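Local coordinates for protein 2-keto acid:ferredoxin oxidoreductase subunit alpha (PDB 4WBX) that probably catalyses the ferredoxin-dependent oxidative decarboxylation of 2-oxoglutarate to succinyl-CoA, as the alpha subunit of a larger oxidoreductase complex, at residues A[137-142]-A[353-358]; A[153-158]-A[325-330]; A[118-123]-A[182-187]; A[329-334]-A[358-363]. One frame throughout, in Å; residues are numbered along the deposited sequence.

Contact 1. Residues A[137-142]-A[353-358]; sequences GDIMQA and LGQLYH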
loop_
_atom_site.group_PDB
_atom_site.type_symbol
_atom_site.label_atom_id
_atom_site.label_comp_id
_atom_site.label_asym_id
_atom_site.label_seq_id
_atom_site.Cartn_x
_atom_site.Cartn_y
_atom_site.Cartn_z
ATOM N N GLY A 137 -16.429 17.105 4.245
ATOM C CA GLY A 137 -16.830 15.717 4.364
ATOM C C GLY A 137 -15.866 14.693 4.979
ATOM O O GLY A 137 -16.020 13.494 4.709
ATOM N N ASP A 138 -14.894 15.141 5.781
ATOM C CA ASP A 138 -14.026 14.231 6.523
ATOM C C ASP A 138 -14.123 14.482 8.013
ATOM O O ASP A 138 -13.185 14.151 8.747
ATOM C CB ASP A 138 -12.542 14.358 6.121
ATOM C CG ASP A 138 -12.275 14.016 4.657
ATOM O OD1 ASP A 138 -13.171 13.471 3.968
ATOM O OD2 ASP A 138 -11.139 14.272 4.198
ATOM N N ILE A 139 -15.225 15.058 8.483
ATOM C CA ILE A 139 -15.350 15.285 9.923
ATOM C C ILE A 139 -15.488 13.969 10.695
ATOM O O ILE A 139 -14.792 13.745 11.694
ATOM C CB ILE A 139 -16.548 16.179 10.284
ATOM C CG1 ILE A 139 -16.463 17.509 9.529
ATOM C CG2 ILE A 139 -16.602 16.386 11.810
ATOM C CD1 ILE A 139 -17.790 18.224 9.431
ATOM N N MET A 140 -16.379 13.097 10.235
ATOM C CA MET A 140 -16.555 11.817 10.907
ATOM C C MET A 140 -15.332 10.907 10.722
ATOM O O MET A 140 -14.870 10.260 11.676
ATOM C CB MET A 140 -17.827 11.117 10.408
ATOM C CG MET A 140 -19.133 11.830 10.832
ATOM S SD MET A 140 -19.211 12.155 12.615
ATOM C CE MET A 140 -20.359 10.896 13.130
ATOM N N GLN A 141 -14.793 10.867 9.509
ATOM C CA GLN A 141 -13.652 10.004 9.263
ATOM C C GLN A 141 -12.483 10.440 10.122
ATOM O O GLN A 141 -11.690 9.616 10.558
ATOM C CB GLN A 141 -13.265 10.005 7.789
ATOM C CG GLN A 141 -12.066 9.132 7.471
ATOM C CD GLN A 141 -11.623 9.243 6.019
ATOM O OE1 GLN A 141 -11.393 8.230 5.341
ATOM N NE2 GLN A 141 -11.482 10.476 5.541
ATOM N N ALA A 142 -12.385 11.728 10.403
ATOM C CA ALA A 142 -11.313 12.178 11.283
ATOM C C ALA A 142 -11.469 11.561 12.675
ATOM O O ALA A 142 -10.478 11.237 13.329
ATOM C CB ALA A 142 -11.280 13.714 11.365
ATOM N N LEU A 353 -23.241 16.187 4.018
ATOM C CA LEU A 353 -24.656 15.835 4.137
ATOM C C LEU A 353 -25.036 15.524 5.561
ATOM O O LEU A 353 -26.039 14.873 5.803
ATOM C CB LEU A 353 -25.022 14.666 3.230
ATOM C CG LEU A 353 -24.962 15.096 1.762
ATOM C CD1 LEU A 353 -25.307 13.985 0.767
ATOM C CD2 LEU A 353 -25.873 16.279 1.557
ATOM N N GLY A 354 -24.247 16.012 6.505
ATOM C CA GLY A 354 -24.585 15.885 7.908
ATOM C C GLY A 354 -23.552 15.062 8.641
ATOM O O GLY A 354 -23.496 13.842 8.481
ATOM N N GLN A 355 -22.723 15.725 9.440
ATOM C CA GLN A 355 -21.682 15.050 10.189
ATOM C C GLN A 355 -21.513 15.796 11.481
ATOM O O GLN A 355 -21.653 15.228 12.554
ATOM C CB GLN A 355 -20.348 15.006 9.415
ATOM C CG GLN A 355 -20.417 14.315 8.056
ATOM C CD GLN A 355 -19.105 14.342 7.287
ATOM O OE1 GLN A 355 -18.046 14.710 7.818
ATOM N NE2 GLN A 355 -19.173 13.950 6.020
ATOM N N LEU A 356 -21.186 17.081 11.371
ATOM C CA LEU A 356 -21.191 17.956 12.529
ATOM C C LEU A 356 -22.598 17.945 13.131
ATOM O O LEU A 356 -22.766 17.900 14.349
ATOM C CB LEU A 356 -20.773 19.375 12.146
ATOM C CG LEU A 356 -20.810 20.325 13.336
ATOM C CD1 LEU A 356 -20.077 19.679 14.524
ATOM C CD2 LEU A 356 -20.222 21.688 12.967
ATOM N N TYR A 357 -23.596 17.948 12.248
ATOM C CA TYR A 357 -25.004 17.835 12.620
ATOM C C TYR A 357 -25.311 16.753 13.640
ATOM O O TYR A 357 -26.033 17.004 14.612
ATOM C CB TYR A 357 -25.861 17.580 11.379
ATOM C CG TYR A 357 -27.211 16.995 11.715
ATOM C CD1 TYR A 357 -28.275 17.817 12.090
ATOM C CD2 TYR A 357 -27.428 15.620 11.670
ATOM C CE1 TYR A 357 -29.518 17.280 12.411
ATOM C CE2 TYR A 357 -28.662 15.076 11.992
ATOM C CZ TYR A 357 -29.700 15.909 12.356
ATOM O OH TYR A 357 -30.921 15.361 12.666
ATOM N N HIS A 358 -24.798 15.549 13.393
ATOM C CA HIS A 358 -25.089 14.396 14.240
ATOM C C HIS A 358 -24.585 14.608 15.650
ATOM O O HIS A 358 -25.269 14.269 16.599
ATOM C CB HIS A 358 -24.472 13.115 13.673
ATOM C CG HIS A 358 -25.101 12.644 12.400
ATOM N ND1 HIS A 358 -26.105 11.699 12.372
ATOM C CD2 HIS A 358 -24.856 12.968 11.107
ATOM C CE1 HIS A 358 -26.459 11.475 11.118
ATOM N NE2 HIS A 358 -25.717 12.233 10.329
#

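Contact 2. Residues A[153-158]-A[325-330]; sequences IVLSPS and IETIWP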
loop_
_atom_site.group_PDB
_atom_site.type_symbol
_atom_site.label_atom_id
_atom_site.label_comp_id
_atom_site.label_asym_id
_atom_site.label_seq_id
_atom_site.Cartn_x
_atom_site.Cartn_y
_atom_site.Cartn_z
ATOM N N ILE A 153 -7.181 13.696 19.019
ATOM C CA ILE A 153 -7.630 15.070 18.994
ATOM C C ILE A 153 -7.784 15.578 17.564
ATOM O O ILE A 153 -7.004 15.234 16.677
ATOM C CB ILE A 153 -6.653 15.926 19.786
ATOM C CG1 ILE A 153 -6.464 15.284 21.171
ATOM C CG2 ILE A 153 -7.150 17.356 19.872
ATOM C CD1 ILE A 153 -5.296 15.805 21.929
ATOM N N VAL A 154 -8.822 16.366 17.344
ATOM C CA VAL A 154 -9.110 16.954 16.043
ATOM C C VAL A 154 -9.463 18.445 16.185
ATOM O O VAL A 154 -10.375 18.813 16.929
ATOM C CB VAL A 154 -10.266 16.224 15.364
ATOM C CG1 VAL A 154 -10.598 16.853 14.010
ATOM C CG2 VAL A 154 -9.943 14.758 15.243
ATOM N N LEU A 155 -8.732 19.294 15.468
ATOM C CA LEU A 155 -8.892 20.740 15.558
ATOM C C LEU A 155 -9.289 21.300 14.219
ATOM O O LEU A 155 -8.875 20.792 13.170
ATOM C CB LEU A 155 -7.604 21.397 16.033
ATOM C CG LEU A 155 -7.090 20.773 17.337
ATOM C CD1 LEU A 155 -5.836 21.456 17.844
ATOM C CD2 LEU A 155 -8.150 20.766 18.415
ATOM N N SER A 156 -10.098 22.353 14.258
ATOM C CA SER A 156 -10.637 22.927 13.042
ATOM C C SER A 156 -10.438 24.436 12.987
ATOM O O SER A 156 -11.071 25.173 13.731
ATOM C CB SER A 156 -12.117 22.593 12.928
ATOM O OG SER A 156 -12.619 23.057 11.692
ATOM N N PRO A 157 -9.568 24.903 12.087
ATOM C CA PRO A 157 -9.264 26.334 12.011
ATOM C C PRO A 157 -10.271 27.084 11.137
ATOM O O PRO A 157 -10.644 26.586 10.070
ATOM C CB PRO A 157 -7.874 26.344 11.385
ATOM C CG PRO A 157 -7.923 25.144 10.408
ATOM C CD PRO A 157 -8.885 24.134 11.027
ATOM N N SER A 158 -10.713 28.258 11.578
ATOM C CA SER A 158 -11.691 29.034 10.807
ATOM C C SER A 158 -11.027 30.188 10.052
ATOM O O SER A 158 -11.549 30.667 9.048
ATOM C CB SER A 158 -12.801 29.568 11.716
ATOM O OG SER A 158 -13.830 30.160 10.950
ATOM N N ILE A 325 -17.183 25.931 16.400
ATOM C CA ILE A 325 -16.561 24.658 16.754
ATOM C C ILE A 325 -15.100 24.602 16.330
ATOM O O ILE A 325 -14.784 24.564 15.139
ATOM C CB ILE A 325 -17.278 23.464 16.142
ATOM C CG1 ILE A 325 -18.731 23.399 16.631
ATOM C CG2 ILE A 325 -16.544 22.193 16.548
ATOM C CD1 ILE A 325 -18.877 23.057 18.120
ATOM N N GLU A 326 -14.211 24.591 17.312
ATOM C CA GLU A 326 -12.790 24.578 17.021
ATOM C C GLU A 326 -12.171 23.183 17.300
ATOM O O GLU A 326 -11.588 22.569 16.404
ATOM C CB GLU A 326 -12.102 25.689 17.815
ATOM C CG GLU A 326 -12.644 27.069 17.446
ATOM C CD GLU A 326 -11.988 28.232 18.200
ATOM O OE1 GLU A 326 -11.559 28.030 19.350
ATOM O OE2 GLU A 326 -11.917 29.357 17.642
ATOM N N THR A 327 -12.298 22.698 18.533
ATOM C CA THR A 327 -11.952 21.330 18.869
ATOM C C THR A 327 -13.099 20.395 18.488
ATOM O O THR A 327 -14.138 20.387 19.143
ATOM C CB THR A 327 -11.652 21.170 20.354
ATOM O OG1 THR A 327 -10.463 21.896 20.683
ATOM C CG2 THR A 327 -11.433 19.732 20.668
ATOM N N ILE A 328 -12.909 19.632 17.412
ATOM C CA ILE A 328 -13.908 18.680 16.921
ATOM C C ILE A 328 -13.984 17.430 17.803
ATOM O O ILE A 328 -15.083 16.915 18.076
ATOM C CB ILE A 328 -13.606 18.245 15.483
ATOM C CG1 ILE A 328 -13.740 19.430 14.511
ATOM C CG2 ILE A 328 -14.495 17.057 15.081
ATOM C CD1 ILE A 328 -15.170 19.845 14.201
ATOM N N TRP A 329 -12.825 16.953 18.259
ATOM C CA TRP A 329 -12.767 15.780 19.125
ATOM C C TRP A 329 -11.549 15.880 20.031
ATOM O O TRP A 329 -10.493 16.318 19.594
ATOM C CB TRP A 329 -12.715 14.502 18.285
ATOM C CG TRP A 329 -13.064 13.291 19.052
ATOM C CD1 TRP A 329 -12.206 12.470 19.735
ATOM C CD2 TRP A 329 -14.379 12.740 19.229
ATOM N NE1 TRP A 329 -12.917 11.447 20.335
ATOM C CE2 TRP A 329 -14.245 11.589 20.033
ATOM C CE3 TRP A 329 -15.656 13.111 18.783
ATOM C CZ2 TRP A 329 -15.342 10.814 20.411
ATOM C CZ3 TRP A 329 -16.745 12.332 19.159
ATOM C CH2 TRP A 329 -16.578 11.198 19.967
ATOM N N PRO A 330 -11.677 15.505 21.304
ATOM C CA PRO A 330 -12.827 15.030 22.079
ATOM C C PRO A 330 -13.925 16.069 22.111
ATOM O O PRO A 330 -13.588 17.240 22.100
ATOM C CB PRO A 330 -12.240 14.813 23.473
ATOM C CG PRO A 330 -11.088 15.722 23.536
ATOM C CD PRO A 330 -10.503 15.711 22.163
HETATM O O HOH W 1 -13.380 26.159 12.661
#

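Contact 3. Residues A[118-123]-A[182-187]; sequences IVDVQR and ILLTDA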
loop_
_atom_site.group_PDB
_atom_site.type_symbol
_atom_site.label_atom_id
_atom_site.label_comp_id
_atom_site.label_asym_id
_atom_site.label_seq_id
_atom_site.Cartn_x
_atom_site.Cartn_y
_atom_site.Cartn_z
ATOM N N ILE A 118 -1.066 15.430 11.967
ATOM C CA ILE A 118 -1.539 15.169 10.618
ATOM C C ILE A 118 -2.441 16.307 10.151
ATOM O O ILE A 118 -3.339 16.726 10.887
ATOM C CB ILE A 118 -2.317 13.848 10.550
ATOM C CG1 ILE A 118 -1.387 12.693 10.878
ATOM C CG2 ILE A 118 -2.955 13.638 9.163
ATOM C CD1 ILE A 118 -1.987 11.704 11.777
ATOM N N VAL A 119 -2.199 16.826 8.947
ATOM C CA VAL A 119 -3.087 17.806 8.386
ATOM C C VAL A 119 -3.931 17.176 7.294
ATOM O O VAL A 119 -3.408 16.706 6.286
ATOM C CB VAL A 119 -2.323 19.007 7.814
ATOM C CG1 VAL A 119 -3.288 19.979 7.150
ATOM C CG2 VAL A 119 -1.567 19.700 8.900
ATOM N N ASP A 120 -5.241 17.162 7.488
ATOM C CA ASP A 120 -6.145 16.736 6.419
ATOM C C ASP A 120 -6.759 17.985 5.795
ATOM O O ASP A 120 -7.576 18.671 6.403
ATOM C CB ASP A 120 -7.237 15.791 6.943
ATOM C CG ASP A 120 -8.255 15.416 5.863
ATOM O OD1 ASP A 120 -7.904 15.431 4.676
ATOM O OD2 ASP A 120 -9.416 15.104 6.198
ATOM N N VAL A 121 -6.338 18.293 4.582
ATOM C CA VAL A 121 -6.859 19.450 3.899
ATOM C C VAL A 121 -8.054 19.042 3.054
ATOM O O VAL A 121 -7.887 18.500 1.961
ATOM C CB VAL A 121 -5.808 20.100 3.013
ATOM C CG1 VAL A 121 -6.312 21.452 2.578
ATOM C CG2 VAL A 121 -4.504 20.250 3.762
ATOM N N GLN A 122 -9.253 19.310 3.559
ATOM C CA GLN A 122 -10.487 18.851 2.919
ATOM C C GLN A 122 -10.746 19.486 1.552
ATOM O O GLN A 122 -10.293 20.595 1.281
ATOM C CB GLN A 122 -11.662 19.116 3.846
ATOM C CG GLN A 122 -11.964 17.961 4.756
ATOM C CD GLN A 122 -12.797 18.352 5.964
ATOM O OE1 GLN A 122 -13.799 17.701 6.269
ATOM N NE2 GLN A 122 -12.369 19.400 6.679
ATOM N N ARG A 123 -11.499 18.794 0.699
ATOM C CA ARG A 123 -11.571 19.184 -0.709
ATOM C C ARG A 123 -12.825 18.642 -1.405
ATOM O O ARG A 123 -13.477 17.724 -0.914
ATOM C CB ARG A 123 -10.303 18.700 -1.433
ATOM C CG ARG A 123 -10.282 18.897 -2.946
ATOM C CD ARG A 123 -9.561 17.761 -3.687
ATOM N NE ARG A 123 -9.676 16.475 -3.003
ATOM C CZ ARG A 123 -8.818 15.472 -3.151
ATOM N NH1 ARG A 123 -7.769 15.587 -3.951
ATOM N NH2 ARG A 123 -9.016 14.357 -2.491
ATOM N N ILE A 182 -4.917 15.587 14.760
ATOM C CA ILE A 182 -5.347 15.935 13.418
ATOM C C ILE A 182 -5.820 17.380 13.294
ATOM O O ILE A 182 -6.761 17.806 13.972
ATOM C CB ILE A 182 -6.463 15.033 12.967
ATOM C CG1 ILE A 182 -5.977 13.589 13.034
ATOM C CG2 ILE A 182 -6.921 15.431 11.550
ATOM C CD1 ILE A 182 -6.926 12.625 12.342
ATOM N N LEU A 183 -5.166 18.131 12.417
ATOM C CA LEU A 183 -5.594 19.482 12.112
ATOM C C LEU A 183 -6.496 19.378 10.920
ATOM O O LEU A 183 -6.032 19.176 9.805
ATOM C CB LEU A 183 -4.408 20.379 11.813
ATOM C CG LEU A 183 -4.717 21.819 11.430
ATOM C CD1 LEU A 183 -5.332 22.528 12.603
ATOM C CD2 LEU A 183 -3.443 22.503 10.995
ATOM N N LEU A 184 -7.792 19.478 11.143
ATOM C CA LEU A 184 -8.728 19.240 10.060
ATOM C C LEU A 184 -9.146 20.564 9.369
ATOM O O LEU A 184 -9.927 21.359 9.909
ATOM C CB LEU A 184 -9.940 18.487 10.608
ATOM C CG LEU A 184 -10.990 18.181 9.555
ATOM C CD1 LEU A 184 -10.389 17.325 8.444
ATOM C CD2 LEU A 184 -12.186 17.513 10.205
ATOM N N THR A 185 -8.622 20.809 8.177
ATOM C CA THR A 185 -8.897 22.069 7.516
ATOM C C THR A 185 -9.470 21.856 6.107
ATOM O O THR A 185 -9.849 20.734 5.750
ATOM C CB THR A 185 -7.626 22.949 7.450
ATOM O OG1 THR A 185 -7.991 24.306 7.154
ATOM C CG2 THR A 185 -6.658 22.440 6.390
ATOM N N ASP A 186 -9.548 22.937 5.326
ATOM C CA ASP A 186 -10.150 22.903 3.995
ATOM C C ASP A 186 -9.322 23.724 3.028
ATOM O O ASP A 186 -8.478 24.500 3.452
ATOM C CB ASP A 186 -11.590 23.424 4.024
ATOM C CG ASP A 186 -11.683 24.849 4.528
ATOM O OD1 ASP A 186 -11.511 25.771 3.710
ATOM O OD2 ASP A 186 -11.927 25.059 5.735
ATOM N N ALA A 187 -9.568 23.531 1.735
ATOM C CA ALA A 187 -8.822 24.183 0.665
ATOM C C ALA A 187 -8.878 25.705 0.739
ATOM O O ALA A 187 -7.910 26.393 0.425
ATOM C CB ALA A 187 -9.353 23.722 -0.676
#

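Contact 4. Residues A[329-334]-A[358-363]; sequences WPFDFE and HLIKEG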
loop_
_atom_site.group_PDB
_atom_site.type_symbol
_atom_site.label_atom_id
_atom_site.label_comp_id
_atom_site.label_asym_id
_atom_site.label_seq_id
_atom_site.Cartn_x
_atom_site.Cartn_y
_atom_site.Cartn_z
ATOM N N TRP A 329 -12.825 16.953 18.259
ATOM C CA TRP A 329 -12.767 15.780 19.125
ATOM C C TRP A 329 -11.549 15.880 20.031
ATOM O O TRP A 329 -10.493 16.318 19.594
ATOM C CB TRP A 329 -12.715 14.502 18.285
ATOM C CG TRP A 329 -13.064 13.291 19.052
ATOM C CD1 TRP A 329 -12.206 12.470 19.735
ATOM C CD2 TRP A 329 -14.379 12.740 19.229
ATOM N NE1 TRP A 329 -12.917 11.447 20.335
ATOM C CE2 TRP A 329 -14.245 11.589 20.033
ATOM C CE3 TRP A 329 -15.656 13.111 18.783
ATOM C CZ2 TRP A 329 -15.342 10.814 20.411
ATOM C CZ3 TRP A 329 -16.745 12.332 19.159
ATOM C CH2 TRP A 329 -16.578 11.198 19.967
ATOM N N PRO A 330 -11.677 15.505 21.304
ATOM C CA PRO A 330 -12.827 15.030 22.079
ATOM C C PRO A 330 -13.925 16.069 22.111
ATOM O O PRO A 330 -13.588 17.240 22.100
ATOM C CB PRO A 330 -12.240 14.813 23.473
ATOM C CG PRO A 330 -11.088 15.722 23.536
ATOM C CD PRO A 330 -10.503 15.711 22.163
ATOM N N PHE A 331 -15.191 15.659 22.123
ATOM C CA PHE A 331 -16.288 16.599 21.914
ATOM C C PHE A 331 -17.107 16.870 23.163
ATOM O O PHE A 331 -17.571 15.937 23.804
ATOM C CB PHE A 331 -17.221 16.092 20.829
ATOM C CG PHE A 331 -18.169 17.136 20.338
ATOM C CD1 PHE A 331 -17.738 18.115 19.436
ATOM C CD2 PHE A 331 -19.476 17.163 20.777
ATOM C CE1 PHE A 331 -18.602 19.097 18.977
ATOM C CE2 PHE A 331 -20.349 18.141 20.326
ATOM C CZ PHE A 331 -19.908 19.112 19.420
ATOM N N ASP A 332 -17.303 18.142 23.507
ATOM C CA ASP A 332 -18.084 18.500 24.701
ATOM C C ASP A 332 -19.588 18.416 24.461
ATOM O O ASP A 332 -20.213 19.374 23.999
ATOM C CB ASP A 332 -17.735 19.903 25.184
ATOM C CG ASP A 332 -18.163 20.134 26.615
ATOM O OD1 ASP A 332 -18.424 19.134 27.321
ATOM O OD2 ASP A 332 -18.222 21.311 27.033
ATOM N N PHE A 333 -20.161 17.262 24.783
ATOM C CA PHE A 333 -21.566 17.013 24.492
ATOM C C PHE A 333 -22.474 17.850 25.409
ATOM O O PHE A 333 -23.446 18.461 24.944
ATOM C CB PHE A 333 -21.875 15.510 24.614
ATOM C CG PHE A 333 -21.424 14.689 23.415
ATOM C CD1 PHE A 333 -22.229 14.585 22.279
ATOM C CD2 PHE A 333 -20.201 14.020 23.423
ATOM C CE1 PHE A 333 -21.825 13.829 21.173
ATOM C CE2 PHE A 333 -19.789 13.265 22.317
ATOM C CZ PHE A 333 -20.606 13.173 21.193
ATOM N N GLU A 334 -22.126 17.898 26.693
ATOM C CA GLU A 334 -22.858 18.694 27.671
ATOM C C GLU A 334 -22.995 20.174 27.288
ATOM O O GLU A 334 -24.050 20.773 27.466
ATOM C CB GLU A 334 -22.176 18.586 29.026
ATOM C CG GLU A 334 -21.521 17.251 29.245
ATOM C CD GLU A 334 -21.607 16.803 30.685
ATOM O OE1 GLU A 334 -20.925 17.408 31.543
ATOM O OE2 GLU A 334 -22.356 15.839 30.961
ATOM N N HIS A 358 -24.798 15.549 13.393
ATOM C CA HIS A 358 -25.089 14.396 14.240
ATOM C C HIS A 358 -24.585 14.608 15.650
ATOM O O HIS A 358 -25.269 14.269 16.599
ATOM C CB HIS A 358 -24.472 13.115 13.673
ATOM C CG HIS A 358 -25.101 12.644 12.400
ATOM N ND1 HIS A 358 -26.105 11.699 12.372
ATOM C CD2 HIS A 358 -24.856 12.968 11.107
ATOM C CE1 HIS A 358 -26.459 11.475 11.118
ATOM N NE2 HIS A 358 -25.717 12.233 10.329
ATOM N N LEU A 359 -23.385 15.153 15.798
ATOM C CA LEU A 359 -22.847 15.357 17.138
ATOM C C LEU A 359 -23.658 16.404 17.861
ATOM O O LEU A 359 -23.756 16.396 19.090
ATOM C CB LEU A 359 -21.388 15.793 17.101
ATOM C CG LEU A 359 -20.392 14.762 16.593
ATOM C CD1 LEU A 359 -19.721 15.325 15.358
ATOM C CD2 LEU A 359 -19.375 14.446 17.673
ATOM N N ILE A 360 -24.225 17.324 17.087
ATOM C CA ILE A 360 -25.042 18.378 17.668
ATOM C C ILE A 360 -26.345 17.775 18.188
ATOM O O ILE A 360 -26.652 17.897 19.378
ATOM C CB ILE A 360 -25.332 19.502 16.664
ATOM C CG1 ILE A 360 -24.029 20.148 16.173
ATOM C CG2 ILE A 360 -26.224 20.545 17.310
ATOM C CD1 ILE A 360 -23.102 20.615 17.272
ATOM N N LYS A 361 -27.083 17.084 17.317
ATOM C CA LYS A 361 -28.327 16.419 17.727
ATOM C C LYS A 361 -28.138 15.419 18.889
ATOM O O LYS A 361 -29.020 15.269 19.739
ATOM C CB LYS A 361 -28.980 15.709 16.536
ATOM C CG LYS A 361 -30.324 15.074 16.888
ATOM C CD LYS A 361 -31.405 15.374 15.862
ATOM C CE LYS A 361 -32.801 15.208 16.466
ATOM N NZ LYS A 361 -33.863 15.321 15.424
ATOM N N GLU A 362 -27.000 14.743 18.943
ATOM C CA GLU A 362 -26.736 13.856 20.063
ATOM C C GLU A 362 -26.375 14.699 21.283
ATOM O O GLU A 362 -26.560 14.278 22.430
ATOM C CB GLU A 362 -25.619 12.866 19.729
ATOM C CG GLU A 362 -25.096 12.058 20.920
ATOM C CD GLU A 362 -23.927 11.166 20.548
ATOM O OE1 GLU A 362 -23.694 10.975 19.330
ATOM O OE2 GLU A 362 -23.236 10.658 21.462
ATOM N N GLY A 363 -25.870 15.901 21.035
ATOM C CA GLY A 363 -25.495 16.785 22.123
ATOM C C GLY A 363 -26.751 17.379 22.726
ATOM O O GLY A 363 -26.925 17.397 23.943
#

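Contact 1. Residues A[137-142]-A[353-358]
The N-terminal ends of helices 139-144 and 356-363 meet here, and the amide of Q355 reaches across to G137, I139 and M140. Q355 is the N-cap residue of its own helix. Its CG lies anti to the carbonyl carbon (chi1 -58°), and the side chain is extended beyond it. This carries the amide to the start of the other helix. From outside that helix, Q355 OE1 takes two backbone N-H groups, both weakly. It lies 2.9 Å from I139 N, on a clearly bent bond of 129°. M140 N reaches the same OE1 at 3.4 Å, on a straighter path. On the other side of the amide, Q355 NE2 gives a weak bond to G137 O at 3.4 Å. M140 CG rests on Q355 CB at 3.7 Å, and the two side chains run past one another head to tail. I139 CD1 touches L356 CB at 4.2 Å. With an alanine at Q355, G137 O and the N-H groups of I139 and M140 would probably be left without this partner. The Q355 amide thus forms a side-chain link between two helix starts, each preceded by its N-cap residue (D138 and Q355).

Contact 2. Residues A[153-158]-A[325-330]
V154 overlaps both I328 and W329 with its two methyl branches. CG1 is anti to the backbone N (chi1 179°) and packs on I328 CB at 3.6 Å. V154 CG2 meets W329 CB at 4.1 Å, while the indole itself leads away toward W144. S156 CB extends the same patch, 3.9 Å from I328 CG1. S156 OG bonds to T299 OG1. L155 and T327 run alongside each other on the other face of the sheet. L155 CD2 comes within 3.4 Å of T327 OG1, a hydroxyl that bonds to I281 O. At the far end I153 CG1 touches the ring of P330, which follows a cis peptide bond.

The backbones pair antiparallel. V154 N bonds to W329 O at 2.8 Å. V154 O takes I328 N at 2.7 Å and, more weakly, W329 N. Two residues therefore face one, and the register slips by one before L155. Past the slip, S156 N bonds to E326 O at 2.6 Å, in the carbonyl plane. A water then donates to S156 O at 2.7 Å and to I325 O, bridging the strands where direct pairing ends. I328 and W329 opposite V154 form a classic beta bulge. It sits where strand 324-329 joins antiparallel to 153-155, which itself runs parallel to 180-186 in the mixed sheet.

Contact 3. Residues A[118-123]-A[182-187]
Backbone bonds come first between I118-Q122 and I182-D186, two parallel neighbours in the central sheet. L183 N bonds to I118 O at 2.8 Å, and D120 N to L183 O at 3.2 Å. T185 N then bonds to D120 O at 3.0 Å, and Q122 N to T185 O at 2.7 Å. A weak bond from A187 N to Q122 O ends the ladder.

One side-chain bond adds to it. Q122 NE2 gives T185 O a nearly straight bond of 3.0 Å (175°), with the oxygen in the amide plane. Q122 OE1 accepts D138 N. With a leucine in place of Q122, D138 N would probably lose its acceptor and T185 O its second donor.

Packing contacts lie on both faces. V119 CG2 meets L183 CD2 at 4.0 Å, and V121 packs beside T185. On the opposite face, with D120 and Q122, the L184 CD1 methyl lies 3.3 Å from D120 OD2 and against the Q122 amide.

D120 OD2 and D138 OD2 lie close as like charges; D138 OD1 is bonded to H147 of the second subunit. T185 O holds two donors, from opposite faces of its plane. The Q122 amide is bonded at both ends, so its rotation is likely fixed.

Contact 4. Residues A[329-334]-A[358-363]
The rings of W329, F331 and F333 gather round the side chain of L359. L359 CD2 lies over one face of F331, near its rim, 4.0 Å from F331 CG. The same methyl meets the edge of the W329 indole, 3.7 Å from CZ3. F331 N lies over one face of that indole, toward the rim. F333 has F331 CD2 over the centre of one face, 3.9 Å above its plane, and G363 CA at its edge. Its CZ atom also reaches L359 CD2, at 3.9 Å. One methyl group thus touches three aromatic side chains. L359 CG stands anti to the carbonyl carbon (chi1 -67°), which helps send CD2 toward them. I360 CD1 adds a contact to F331 CZ at 4.1 Å.

The extended E362 side chain crosses F333 at a slant. Its CD lies 3.4 Å from F333 CE1, with carboxylate and ring planes only 24° apart. E362 OE2 is hydrogen-bonded to H358 ND1 of the second subunit. H358 makes the same bond in return to E362 of that subunit. G363 passes close to F333, and a CB there would crowd L359 O.

D332 is the N-cap residue of helix 333-341. The contact therefore lies where strand 324-329 turns into that helix, against helix 356-363. I336 of helix 333-341 touches both F331 and I360, and helices 267-275 and 278-281 cover P330.

In the fold
Contacts 2 and 3 belong to one mixed sheet, with centres about 11 Å apart, because strands 153-155 and 180-186 are neighbours in it. The centre of contact 1 lies about 12 Å from that of contact 2 and about 13 Å from that of contact 3. It touches contact 2 through helix 139-144 and contact 3 through the residues just before it. Contact 4 shares helix 356-363 with contact 1 and the end of strand 324-329 with contact 2. Contacts 3 and 4 do not touch; their centres are about 20 Å apart. Along the chain contact 2 is nested within contact 1. Contacts 1 and 2 tie the thiamine-diphosphate-binding family region to core domain II, and contacts 1 and 4 border the second subunit.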